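Local atomic coordinates of mannose-specific lectin (Galanthus nivalis, PDB entry 1MSA), a protein that binds alpha-linked mannose, with high affinity for alpha-(1-3)-mannose oligomers, and displays antiviral activity that may contribute to plant defence. Residues D1-S6 / V85-K90; F21-Q26 / C52-Q57; D28-L33 / I40-T45; D59-V64 / S75-Q80. All blocks are in the same frame, centred on the assembly; numbering follows the deposited sequence.

Interaction 1 (D1-S6 / V85-K90). With MMA (methyl alpha-D-mannopyranoside), chain E.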
# COMPACT_ATOMS: atom_id res chain seq x y z
N ASP A 1 -1.44 4.30 6.73
CA ASP A 1 -1.31 2.87 7.12
C ASP A 1 -2.66 2.32 7.57
O ASP A 1 -3.61 3.08 7.76
CB ASP A 1 -0.27 2.74 8.24
CG ASP A 1 0.34 1.36 8.36
OD1 ASP A 1 0.13 0.53 7.45
OD2 ASP A 1 1.05 1.11 9.36
N ASN A 2 -2.77 1.00 7.75
CA ASN A 2 -4.01 0.38 8.17
C ASN A 2 -3.91 -0.19 9.58
O ASN A 2 -4.87 -0.76 10.10
CB ASN A 2 -4.43 -0.72 7.19
CG ASN A 2 -3.41 -1.81 7.00
OD1 ASN A 2 -2.20 -1.60 7.04
ND2 ASN A 2 -3.89 -3.03 6.76
N ILE A 3 -2.74 -0.06 10.19
CA ILE A 3 -2.50 -0.57 11.53
C ILE A 3 -2.03 0.53 12.49
O ILE A 3 -1.18 1.35 12.17
CB ILE A 3 -1.44 -1.69 11.55
CG1 ILE A 3 -1.82 -2.85 10.64
CG2 ILE A 3 -1.22 -2.18 12.97
CD1 ILE A 3 -0.67 -3.79 10.34
N LEU A 4 -2.59 0.51 13.68
CA LEU A 4 -2.19 1.42 14.76
C LEU A 4 -1.68 0.55 15.91
O LEU A 4 -2.45 -0.20 16.51
CB LEU A 4 -3.34 2.30 15.19
CG LEU A 4 -3.10 3.41 16.20
CD1 LEU A 4 -2.02 4.37 15.74
CD2 LEU A 4 -4.40 4.17 16.47
N TYR A 5 -0.37 0.57 16.13
CA TYR A 5 0.25 -0.25 17.16
C TYR A 5 0.11 0.33 18.56
O TYR A 5 0.13 1.54 18.75
CB TYR A 5 1.75 -0.42 16.85
CG TYR A 5 2.01 -1.11 15.53
CD1 TYR A 5 2.07 -0.37 14.35
CD2 TYR A 5 2.15 -2.49 15.45
CE1 TYR A 5 2.28 -0.99 13.13
CE2 TYR A 5 2.36 -3.12 14.23
CZ TYR A 5 2.42 -2.36 13.08
OH TYR A 5 2.63 -2.97 11.86
N SER A 6 0.00 -0.57 19.55
CA SER A 6 -0.08 -0.10 20.94
C SER A 6 1.14 0.79 21.20
O SER A 6 2.23 0.48 20.73
CB SER A 6 -0.11 -1.26 21.92
OG SER A 6 0.96 -2.16 21.70
N VAL A 85 -2.77 -4.23 18.64
CA VAL A 85 -2.84 -3.56 17.36
C VAL A 85 -4.31 -3.24 17.04
O VAL A 85 -5.20 -4.06 17.28
CB VAL A 85 -2.27 -4.34 16.17
CG1 VAL A 85 -0.76 -4.39 16.17
CG2 VAL A 85 -2.87 -5.74 16.09
N CYS A 86 -4.52 -2.04 16.53
CA CYS A 86 -5.86 -1.64 16.09
C CYS A 86 -5.80 -1.68 14.56
O CYS A 86 -4.93 -1.00 13.99
CB CYS A 86 -6.23 -0.26 16.59
SG CYS A 86 -7.85 0.31 16.04
N ILE A 87 -6.57 -2.55 13.93
CA ILE A 87 -6.49 -2.72 12.49
C ILE A 87 -7.71 -2.31 11.70
O ILE A 87 -8.81 -2.81 11.96
CB ILE A 87 -6.22 -4.22 12.17
CG1 ILE A 87 -4.94 -4.69 12.86
CG2 ILE A 87 -6.14 -4.43 10.67
CD1 ILE A 87 -4.71 -6.19 12.76
N LEU A 88 -7.50 -1.48 10.68
CA LEU A 88 -8.62 -1.16 9.76
C LEU A 88 -8.54 -2.26 8.68
O LEU A 88 -7.67 -2.24 7.81
CB LEU A 88 -8.53 0.22 9.19
CG LEU A 88 -9.42 0.61 8.00
CD1 LEU A 88 -10.86 0.17 8.22
CD2 LEU A 88 -9.36 2.11 7.76
N GLN A 89 -9.37 -3.28 8.85
CA GLN A 89 -9.36 -4.45 8.01
C GLN A 89 -9.89 -4.28 6.61
O GLN A 89 -10.58 -3.33 6.27
CB GLN A 89 -10.12 -5.60 8.72
CG GLN A 89 -9.73 -5.78 10.17
CD GLN A 89 -10.16 -7.10 10.76
OE1 GLN A 89 -9.47 -7.66 11.62
NE2 GLN A 89 -11.30 -7.64 10.33
N LYS A 90 -9.62 -5.30 5.77
CA LYS A 90 -10.08 -5.30 4.39
C LYS A 90 -11.57 -5.56 4.30
O LYS A 90 -12.20 -5.21 3.30
CB LYS A 90 -9.30 -6.30 3.55
CG LYS A 90 -9.52 -7.75 3.93
CD LYS A 90 -8.52 -8.67 3.25
CE LYS A 90 -8.65 -10.09 3.77
NZ LYS A 90 -7.87 -11.05 2.94
C1 MMA E . -15.53 -10.23 12.17
C2 MMA E . -14.30 -10.02 11.27
C3 MMA E . -13.04 -10.49 11.97
C4 MMA E . -12.90 -9.81 13.32
C5 MMA E . -14.16 -10.00 14.16
C6 MMA E . -14.11 -9.14 15.43
C7 MMA E . -17.00 -11.94 13.01
O1 MMA E . -15.79 -11.58 12.31
O2 MMA E . -14.19 -8.65 10.95
O3 MMA E . -11.90 -10.16 11.19
O4 MMA E . -11.78 -10.37 14.01
O5 MMA E . -15.34 -9.64 13.45
O6 MMA E . -15.40 -9.07 16.01
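L4 and C86 form the hydrogen-bonded pair at the middle of this antiparallel strand pairing: L4 N donates to C86 O and C86 N to L4 O, each at 2.8 Å. Two residues nearer the N terminus, N2 O accepts from L88 N, also at 2.8 Å. The non-hydrogen-bonded pairs I3–I87 and Y5–V85 flank L4–C86 and send their side chains to one face of the sheet. That face is tightly packed. CG1 of V85, beside the backbone N and anti to the carbonyl carbon (chi1 -74°), comes alongside the Y5 ring at 3.5 Å from CD2, neither squarely over it nor at its edge. V85 CG1 also lies 3.9 Å from I3 CG2, and that methyl sits 3.6 Å above the Y5 ring plane, offset toward the rim. L4 CB and C86 CB meet less closely on the other face, 4.1 Å apart.

The ends are looser. D1 and K90 are exposed and make no side-chain contact across the pair, while Q89 turns away and donates from NE2 to O3 of a mannoside at 2.7 Å; its OE1 is hydrogen-bonded to Y97. D91, N93 and Y97 complete this mannose site of the bulb-type lectin domain. Strand 84-88 lies between 3-5 and 94-103; L4 packs on L54 and M56 of strand 53-56, and L88 on F21 and F23 of strand 21-25.

Interaction 2 (F21-Q26 / C52-Q57). With MMA (methyl alpha-D-mannopyranoside), chain F; MMA (methyl alpha-D-mannopyranoside), chain G.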
# COMPACT_ATOMS: atom_id res chain seq x y z
N PHE A 21 -11.85 3.05 2.56
CA PHE A 21 -12.13 3.18 3.97
C PHE A 21 -11.12 4.11 4.64
O PHE A 21 -9.91 3.99 4.41
CB PHE A 21 -12.09 1.83 4.69
CG PHE A 21 -12.77 0.69 4.00
CD1 PHE A 21 -13.96 0.86 3.32
CD2 PHE A 21 -12.22 -0.58 4.07
CE1 PHE A 21 -14.58 -0.21 2.70
CE2 PHE A 21 -12.84 -1.66 3.47
CZ PHE A 21 -14.02 -1.47 2.78
N VAL A 22 -11.61 5.05 5.43
CA VAL A 22 -10.76 5.97 6.16
C VAL A 22 -11.27 6.05 7.61
O VAL A 22 -12.45 6.26 7.85
CB VAL A 22 -10.69 7.39 5.59
CG1 VAL A 22 -9.72 8.24 6.42
CG2 VAL A 22 -10.24 7.43 4.14
N PHE A 23 -10.36 5.80 8.54
CA PHE A 23 -10.69 5.87 9.97
C PHE A 23 -9.95 7.10 10.49
O PHE A 23 -8.74 7.05 10.69
CB PHE A 23 -10.20 4.61 10.67
CG PHE A 23 -10.69 4.43 12.08
CD1 PHE A 23 -12.05 4.46 12.37
CD2 PHE A 23 -9.79 4.20 13.11
CE1 PHE A 23 -12.49 4.28 13.67
CE2 PHE A 23 -10.24 4.00 14.41
CZ PHE A 23 -11.59 4.05 14.68
N ILE A 24 -10.66 8.21 10.63
CA ILE A 24 -10.01 9.47 10.96
C ILE A 24 -10.37 10.10 12.27
O ILE A 24 -11.51 10.14 12.72
CB ILE A 24 -10.28 10.46 9.80
CG1 ILE A 24 -9.60 11.80 10.01
CG2 ILE A 24 -11.78 10.62 9.61
CD1 ILE A 24 -9.51 12.64 8.75
N MET A 25 -9.34 10.66 12.92
CA MET A 25 -9.49 11.42 14.16
C MET A 25 -9.65 12.89 13.74
O MET A 25 -8.65 13.58 13.54
CB MET A 25 -8.25 11.26 15.03
CG MET A 25 -8.19 12.09 16.29
SD MET A 25 -9.25 11.47 17.61
CE MET A 25 -10.77 12.36 17.29
N GLN A 26 -10.88 13.32 13.53
CA GLN A 26 -11.19 14.66 13.08
C GLN A 26 -10.84 15.76 14.06
O GLN A 26 -10.63 15.53 15.25
CB GLN A 26 -12.68 14.76 12.71
CG GLN A 26 -13.15 13.68 11.77
CD GLN A 26 -14.55 13.92 11.25
OE1 GLN A 26 -14.89 13.45 10.16
NE2 GLN A 26 -15.38 14.62 12.01
N CYS A 52 -8.37 16.80 19.35
CA CYS A 52 -8.24 15.58 20.13
C CYS A 52 -7.22 14.64 19.48
O CYS A 52 -6.83 14.85 18.33
CB CYS A 52 -9.59 14.84 20.19
SG CYS A 52 -10.78 15.55 21.35
N PHE A 53 -6.80 13.63 20.22
CA PHE A 53 -5.87 12.64 19.70
C PHE A 53 -6.37 11.23 20.05
O PHE A 53 -7.10 11.05 21.03
CB PHE A 53 -4.45 12.86 20.13
CG PHE A 53 -4.17 13.08 21.57
CD1 PHE A 53 -4.35 14.33 22.15
CD2 PHE A 53 -3.67 12.05 22.36
CE1 PHE A 53 -4.07 14.55 23.49
CE2 PHE A 53 -3.37 12.26 23.70
CZ PHE A 53 -3.58 13.51 24.26
N LEU A 54 -6.04 10.27 19.21
CA LEU A 54 -6.44 8.89 19.41
C LEU A 54 -5.24 8.06 19.86
O LEU A 54 -4.20 8.08 19.21
CB LEU A 54 -7.05 8.29 18.14
CG LEU A 54 -7.40 6.80 18.22
CD1 LEU A 54 -8.57 6.57 19.17
CD2 LEU A 54 -7.71 6.24 16.84
N SER A 55 -5.39 7.34 20.97
CA SER A 55 -4.29 6.56 21.50
C SER A 55 -4.57 5.09 21.65
O SER A 55 -5.53 4.68 22.31
CB SER A 55 -3.90 7.17 22.87
OG SER A 55 -2.68 6.61 23.31
N MET A 56 -3.74 4.26 21.02
CA MET A 56 -3.85 2.80 21.18
C MET A 56 -2.86 2.45 22.31
O MET A 56 -1.65 2.50 22.08
CB MET A 56 -3.50 2.06 19.91
CG MET A 56 -3.45 0.55 20.00
SD MET A 56 -5.04 -0.23 20.26
CE MET A 56 -4.87 -0.87 21.92
N GLN A 57 -3.37 2.22 23.51
CA GLN A 57 -2.51 1.98 24.66
C GLN A 57 -1.99 0.58 24.81
O GLN A 57 -2.48 -0.39 24.24
CB GLN A 57 -3.24 2.45 25.94
CG GLN A 57 -3.65 3.92 25.84
CD GLN A 57 -4.39 4.43 27.04
OE1 GLN A 57 -4.91 3.67 27.86
NE2 GLN A 57 -4.45 5.76 27.17
C1 MMA F . -8.57 3.18 31.47
C2 MMA F . -7.10 3.29 31.04
C3 MMA F . -6.68 4.75 31.02
C4 MMA F . -7.63 5.56 30.14
C5 MMA F . -9.07 5.36 30.59
C6 MMA F . -10.07 6.04 29.67
C7 MMA F . -9.86 3.20 33.50
O1 MMA F . -8.70 3.67 32.76
O2 MMA F . -6.95 2.69 29.76
O3 MMA F . -5.36 4.89 30.55
O4 MMA F . -7.29 6.94 30.22
O5 MMA F . -9.40 3.95 30.60
O6 MMA F . -11.41 5.70 30.04
C1 MMA G . -20.89 14.37 12.68
C2 MMA G . -19.64 15.09 12.17
C3 MMA G . -19.28 14.64 10.76
C4 MMA G . -19.30 13.13 10.61
C5 MMA G . -20.60 12.54 11.16
C6 MMA G . -20.61 11.02 11.14
C7 MMA G . -23.25 14.10 12.15
O1 MMA G . -22.01 14.81 11.96
O2 MMA G . -18.55 14.89 13.05
O3 MMA G . -18.00 15.15 10.42
O4 MMA G . -19.19 12.79 9.22
O5 MMA G . -20.79 12.95 12.53
O6 MMA G . -21.48 10.48 12.13
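This is apolar packing between two different sheets of the bulb-type lectin fold, in the buried interior, its centre about 5 Å from the centre of the chain. Strands 21-25 and 53-56 run at 114° with axes 7.9 Å apart, and no hydrogen bond joins the two segments. M25 carries most of the contact. Its CG stands anti to the backbone N (chi1 174°), and the chain then bends at chi2 and chi3, laying the thioether along the backbone of 52-54. There SD lies 3.8 Å from L54 N and 3.9 Å from L54 CB, while the terminal CE touches C52 CB at 4.0 Å. Farther along, the F23 ring and L54 side chain cross at about a right angle, CE2 to CD2 4.2 Å.

Both segments end in glutamines directed to separate sugars. Q26 NE2 donates to O3 of one mannoside at 3.1 Å and weakly to its O2; OE1 of Q26 is held by Y34. Q57 lies beside the other mannoside. The C29–C52 disulfide ties this packing to the neighbouring turn. F23 also rests on L16, L31 and L88, and L54 on L62 and V64, placing the contact between strands 15-18, 31-35, 62-65 and 84-88.

Interaction 3 (D28-L33 / I40-T45). With MMA (methyl alpha-D-mannopyranoside), chain G.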
# COMPACT_ATOMS: atom_id res chain seq x y z
N ASP A 28 -12.86 18.09 15.11
CA ASP A 28 -13.97 18.35 16.00
C ASP A 28 -14.11 17.32 17.11
O ASP A 28 -15.11 17.30 17.84
CB ASP A 28 -15.28 18.46 15.22
CG ASP A 28 -15.75 17.18 14.58
OD1 ASP A 28 -15.04 16.16 14.60
OD2 ASP A 28 -16.88 17.17 14.03
N CYS A 29 -13.15 16.41 17.23
CA CYS A 29 -13.09 15.38 18.21
C CYS A 29 -13.98 14.18 17.94
O CYS A 29 -14.17 13.33 18.82
CB CYS A 29 -13.30 15.87 19.65
SG CYS A 29 -11.89 16.81 20.25
N ASN A 30 -14.49 14.08 16.72
CA ASN A 30 -15.31 12.93 16.33
C ASN A 30 -14.38 11.93 15.62
O ASN A 30 -13.59 12.34 14.77
CB ASN A 30 -16.44 13.36 15.41
CG ASN A 30 -17.61 12.41 15.42
OD1 ASN A 30 -17.66 11.49 16.25
ND2 ASN A 30 -18.56 12.61 14.52
N LEU A 31 -14.42 10.69 16.04
CA LEU A 31 -13.60 9.64 15.41
C LEU A 31 -14.55 8.88 14.48
O LEU A 31 -15.44 8.18 14.95
CB LEU A 31 -12.98 8.73 16.45
CG LEU A 31 -12.28 7.46 16.00
CD1 LEU A 31 -11.01 7.78 15.21
CD2 LEU A 31 -11.95 6.55 17.18
N VAL A 32 -14.43 9.14 13.17
CA VAL A 32 -15.33 8.56 12.20
C VAL A 32 -14.70 7.57 11.23
O VAL A 32 -13.56 7.70 10.79
CB VAL A 32 -16.03 9.66 11.36
CG1 VAL A 32 -17.20 9.07 10.57
CG2 VAL A 32 -16.50 10.80 12.23
N LEU A 33 -15.49 6.56 10.89
CA LEU A 33 -15.13 5.55 9.91
C LEU A 33 -15.96 5.84 8.64
O LEU A 33 -17.18 5.77 8.69
CB LEU A 33 -15.40 4.13 10.37
CG LEU A 33 -15.32 3.03 9.30
CD1 LEU A 33 -13.90 2.88 8.78
CD2 LEU A 33 -15.85 1.71 9.84
N ILE A 40 -19.74 5.42 8.22
CA ILE A 40 -20.26 4.11 8.57
C ILE A 40 -20.35 3.92 10.08
O ILE A 40 -21.16 3.14 10.58
CB ILE A 40 -19.34 3.01 7.98
CG1 ILE A 40 -19.11 3.26 6.49
CG2 ILE A 40 -19.91 1.64 8.22
CD1 ILE A 40 -20.39 3.33 5.68
N TRP A 41 -19.50 4.63 10.81
CA TRP A 41 -19.46 4.51 12.28
C TRP A 41 -18.78 5.75 12.85
O TRP A 41 -17.95 6.37 12.18
CB TRP A 41 -18.73 3.24 12.66
CG TRP A 41 -18.56 2.93 14.11
CD1 TRP A 41 -19.34 2.09 14.86
CD2 TRP A 41 -17.52 3.39 14.98
NE1 TRP A 41 -18.87 2.04 16.15
CE2 TRP A 41 -17.75 2.83 16.25
CE3 TRP A 41 -16.43 4.25 14.81
CZ2 TRP A 41 -16.93 3.09 17.35
CZ3 TRP A 41 -15.62 4.51 15.90
CH2 TRP A 41 -15.87 3.93 17.15
N ALA A 42 -19.16 6.14 14.06
CA ALA A 42 -18.55 7.30 14.72
C ALA A 42 -18.65 7.14 16.23
O ALA A 42 -19.56 6.47 16.72
CB ALA A 42 -19.23 8.58 14.29
N THR A 43 -17.74 7.77 16.97
CA THR A 43 -17.80 7.72 18.43
C THR A 43 -18.85 8.71 18.93
O THR A 43 -19.29 8.67 20.07
CB THR A 43 -16.46 8.07 19.09
OG1 THR A 43 -16.04 9.36 18.63
CG2 THR A 43 -15.39 7.05 18.76
N ASN A 44 -19.24 9.63 18.05
CA ASN A 44 -20.23 10.64 18.30
C ASN A 44 -19.82 11.68 19.33
O ASN A 44 -20.63 12.16 20.11
CB ASN A 44 -21.59 10.02 18.67
CG ASN A 44 -22.13 9.16 17.53
OD1 ASN A 44 -22.01 9.52 16.37
ND2 ASN A 44 -22.67 8.01 17.88
N THR A 45 -18.54 12.05 19.30
CA THR A 45 -18.01 13.03 20.24
C THR A 45 -17.73 14.36 19.56
O THR A 45 -16.97 15.19 20.07
CB THR A 45 -16.70 12.49 20.87
OG1 THR A 45 -15.90 11.89 19.85
CG2 THR A 45 -17.02 11.43 21.93
C1 MMA G . -20.89 14.37 12.68
C2 MMA G . -19.64 15.09 12.17
C3 MMA G . -19.28 14.64 10.76
C4 MMA G . -19.30 13.13 10.61
C5 MMA G . -20.60 12.54 11.16
C6 MMA G . -20.61 11.02 11.14
C7 MMA G . -23.25 14.10 12.15
O1 MMA G . -22.01 14.81 11.96
O2 MMA G . -18.55 14.89 13.05
O3 MMA G . -18.00 15.15 10.42
O4 MMA G . -19.19 12.79 9.22
O5 MMA G . -20.79 12.95 12.53
O6 MMA G . -21.48 10.48 12.13
O HOH W 1 -21.29 11.43 14.61
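The indole of W41 has T43 N over one face, 4.0 Å above the plane and offset toward the rim, while L31 O approaches CZ3 obliquely at 3.8 Å. The second flat group is the amide of N30, whose OD1 takes T45 N from above the carbonyl plane (57° out of it) and weakly accepts N44 N. W41 lies on, and N30 just precedes, the strands of the beta hairpin 31-35/38-42, which carries a mannose site of the bulb-type lectin fold. A classic beta bulge sets I40 and W41 opposite L33: I40 N meets L33 O at 2.6 Å and W41 N makes a weaker bond to the same oxygen. L33 N returns a nearly straight bond to W41 O. On the other side of the sheet, V32 and A42 face the sugar, V32 CG1 lying 4.0 Å from its C6. Just beyond strand 38-42, T43 CG2 packs 3.7 Å from L31 CB. F23 and W73 also pack on W41, and T106 of a second subunit packs on it too.

Beside the sugar, D28 OD1 accepts N30 N in an Asx turn, and OD2 accepts a hydrogen bond from mannoside O2. N30, with CG anti to the backbone N (chi1 -156°), presents ND2 to that hydroxyl oxygen at 2.7 Å. One water accepts from N30 ND2, donates to N44 OD1 at 2.7 Å, and donates to sugar O5 at 2.6 Å.

Interaction 4 (D59-V64 / S75-Q80). With MMA (methyl alpha-D-mannopyranoside), chain F.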
# COMPACT_ATOMS: atom_id res chain seq x y z
N ASP A 59 -2.22 -1.12 27.47
CA ASP A 59 -3.13 -1.85 28.34
C ASP A 59 -4.33 -2.36 27.54
O ASP A 59 -5.28 -2.87 28.12
CB ASP A 59 -3.58 -1.00 29.51
CG ASP A 59 -4.51 0.13 29.14
OD1 ASP A 59 -4.60 0.48 27.94
OD2 ASP A 59 -5.17 0.69 30.05
N GLY A 60 -4.31 -2.18 26.22
CA GLY A 60 -5.35 -2.64 25.35
C GLY A 60 -6.50 -1.67 25.14
O GLY A 60 -7.43 -1.96 24.38
N ASN A 61 -6.45 -0.51 25.80
CA ASN A 61 -7.50 0.48 25.68
C ASN A 61 -7.28 1.44 24.52
O ASN A 61 -6.18 1.97 24.34
CB ASN A 61 -7.61 1.29 26.98
CG ASN A 61 -9.04 1.66 27.33
OD1 ASN A 61 -9.98 1.30 26.61
ND2 ASN A 61 -9.22 2.34 28.45
N LEU A 62 -8.33 1.65 23.74
CA LEU A 62 -8.26 2.61 22.61
C LEU A 62 -8.98 3.87 23.09
O LEU A 62 -10.17 3.81 23.39
CB LEU A 62 -8.91 2.01 21.38
CG LEU A 62 -8.85 2.83 20.09
CD1 LEU A 62 -7.42 2.89 19.56
CD2 LEU A 62 -9.78 2.23 19.05
N VAL A 63 -8.23 4.95 23.32
CA VAL A 63 -8.81 6.15 23.89
C VAL A 63 -8.69 7.42 23.07
O VAL A 63 -7.65 7.73 22.49
CB VAL A 63 -8.14 6.45 25.27
CG1 VAL A 63 -8.90 7.55 25.99
CG2 VAL A 63 -8.06 5.21 26.13
N VAL A 64 -9.75 8.22 23.09
CA VAL A 64 -9.77 9.54 22.45
C VAL A 64 -9.52 10.59 23.55
O VAL A 64 -10.33 10.69 24.49
CB VAL A 64 -11.11 9.84 21.78
CG1 VAL A 64 -11.24 11.32 21.44
CG2 VAL A 64 -11.29 9.00 20.52
N SER A 75 -12.67 2.53 24.14
CA SER A 75 -13.29 1.24 23.78
C SER A 75 -13.66 0.49 25.06
O SER A 75 -14.53 -0.38 25.08
CB SER A 75 -12.31 0.42 22.96
OG SER A 75 -11.03 0.39 23.58
N ASN A 76 -13.01 0.86 26.16
CA ASN A 76 -13.24 0.28 27.47
C ASN A 76 -12.77 -1.17 27.48
O ASN A 76 -13.43 -2.06 28.01
CB ASN A 76 -14.70 0.40 27.90
CG ASN A 76 -15.17 1.84 27.98
OD1 ASN A 76 -16.27 2.18 27.51
ND2 ASN A 76 -14.34 2.72 28.51
N THR A 77 -11.60 -1.39 26.88
CA THR A 77 -11.01 -2.72 26.79
C THR A 77 -9.65 -2.76 27.49
O THR A 77 -8.79 -3.57 27.16
CB THR A 77 -10.83 -3.16 25.33
OG1 THR A 77 -10.15 -2.12 24.62
CG2 THR A 77 -12.16 -3.45 24.67
N GLY A 78 -9.47 -1.82 28.41
CA GLY A 78 -8.22 -1.77 29.18
C GLY A 78 -8.10 -3.09 29.96
O GLY A 78 -9.09 -3.58 30.49
N GLY A 79 -6.91 -3.66 29.96
CA GLY A 79 -6.67 -4.92 30.65
C GLY A 79 -5.18 -5.14 30.88
O GLY A 79 -4.47 -4.27 31.37
N GLN A 80 -4.73 -6.32 30.51
CA GLN A 80 -3.33 -6.71 30.68
C GLN A 80 -2.40 -5.88 29.81
O GLN A 80 -2.65 -5.70 28.62
CB GLN A 80 -3.21 -8.20 30.36
CG GLN A 80 -1.86 -8.71 29.94
CD GLN A 80 -1.96 -9.98 29.12
OE1 GLN A 80 -3.03 -10.29 28.58
NE2 GLN A 80 -0.86 -10.72 29.02
C1 MMA F . -8.57 3.18 31.47
C2 MMA F . -7.10 3.29 31.04
C3 MMA F . -6.68 4.75 31.02
C4 MMA F . -7.63 5.56 30.14
C5 MMA F . -9.07 5.36 30.59
C6 MMA F . -10.07 6.04 29.67
C7 MMA F . -9.86 3.20 33.50
O1 MMA F . -8.70 3.67 32.76
O2 MMA F . -6.95 2.69 29.76
O3 MMA F . -5.36 4.89 30.55
O4 MMA F . -7.29 6.94 30.22
O5 MMA F . -9.40 3.95 30.60
O6 MMA F . -11.41 5.70 30.04
O HOH W 2 -12.16 2.90 29.88
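A mannose-binding site is built where D59 and N61 meet the loop 75-80 that follows strand 71-74. N61 ND2 donates to O2 of the mannoside at 2.6 Å with an angle of 165°, and D59 OD2 lies 2.7 Å from the same hydroxyl oxygen. The other end of the N61 amide holds the loop: OD1 accepts T77 N, which stands 54° out of the carbonyl plane, and weakly accepts N76 N. Two backbone N-H donors of the loop at OD1 and one sugar oxygen at ND2 therefore fix the rotation of this amide.

D59 OD1 takes N61 N from above the carboxylate plane, an Asx turn just before strand 62-65 of the bulb-type lectin fold. G60, at positive phi, faces the loop, and its O accepts T77 OG1 at 2.7 Å. T77 OG1 in turn accepts from S75 OG, which itself accepts L62 N at 3.0 Å. S75 N bonds to L62 O, and G79 N reaches D59 O at 2.6 Å. W102 of a second subunit packs on L62 and S75. A water bridges N76 ND2, at 2.6 Å, to the ring oxygen O5 of the mannoside.

From the N terminus, interaction 1 pairs the first strand with 85-90 and closes a loop of 78 residues, within which the other three contacts nest. Interaction 2 then joins 21-26 to 52-57, and interaction 3, the 28-33/40-45 hairpin, lies inside it; the C29–C52 disulfide links the two. Interaction 4 opens only after interaction 2 has closed, so those two follow in series, as do interactions 3 and 4; none cross. Interaction 2 bridges the sheets that hold interactions 3 and 4, sharing one mannoside with each. The third sheet, held by interaction 1, packs inward against them through L88–L33 and C86–L62.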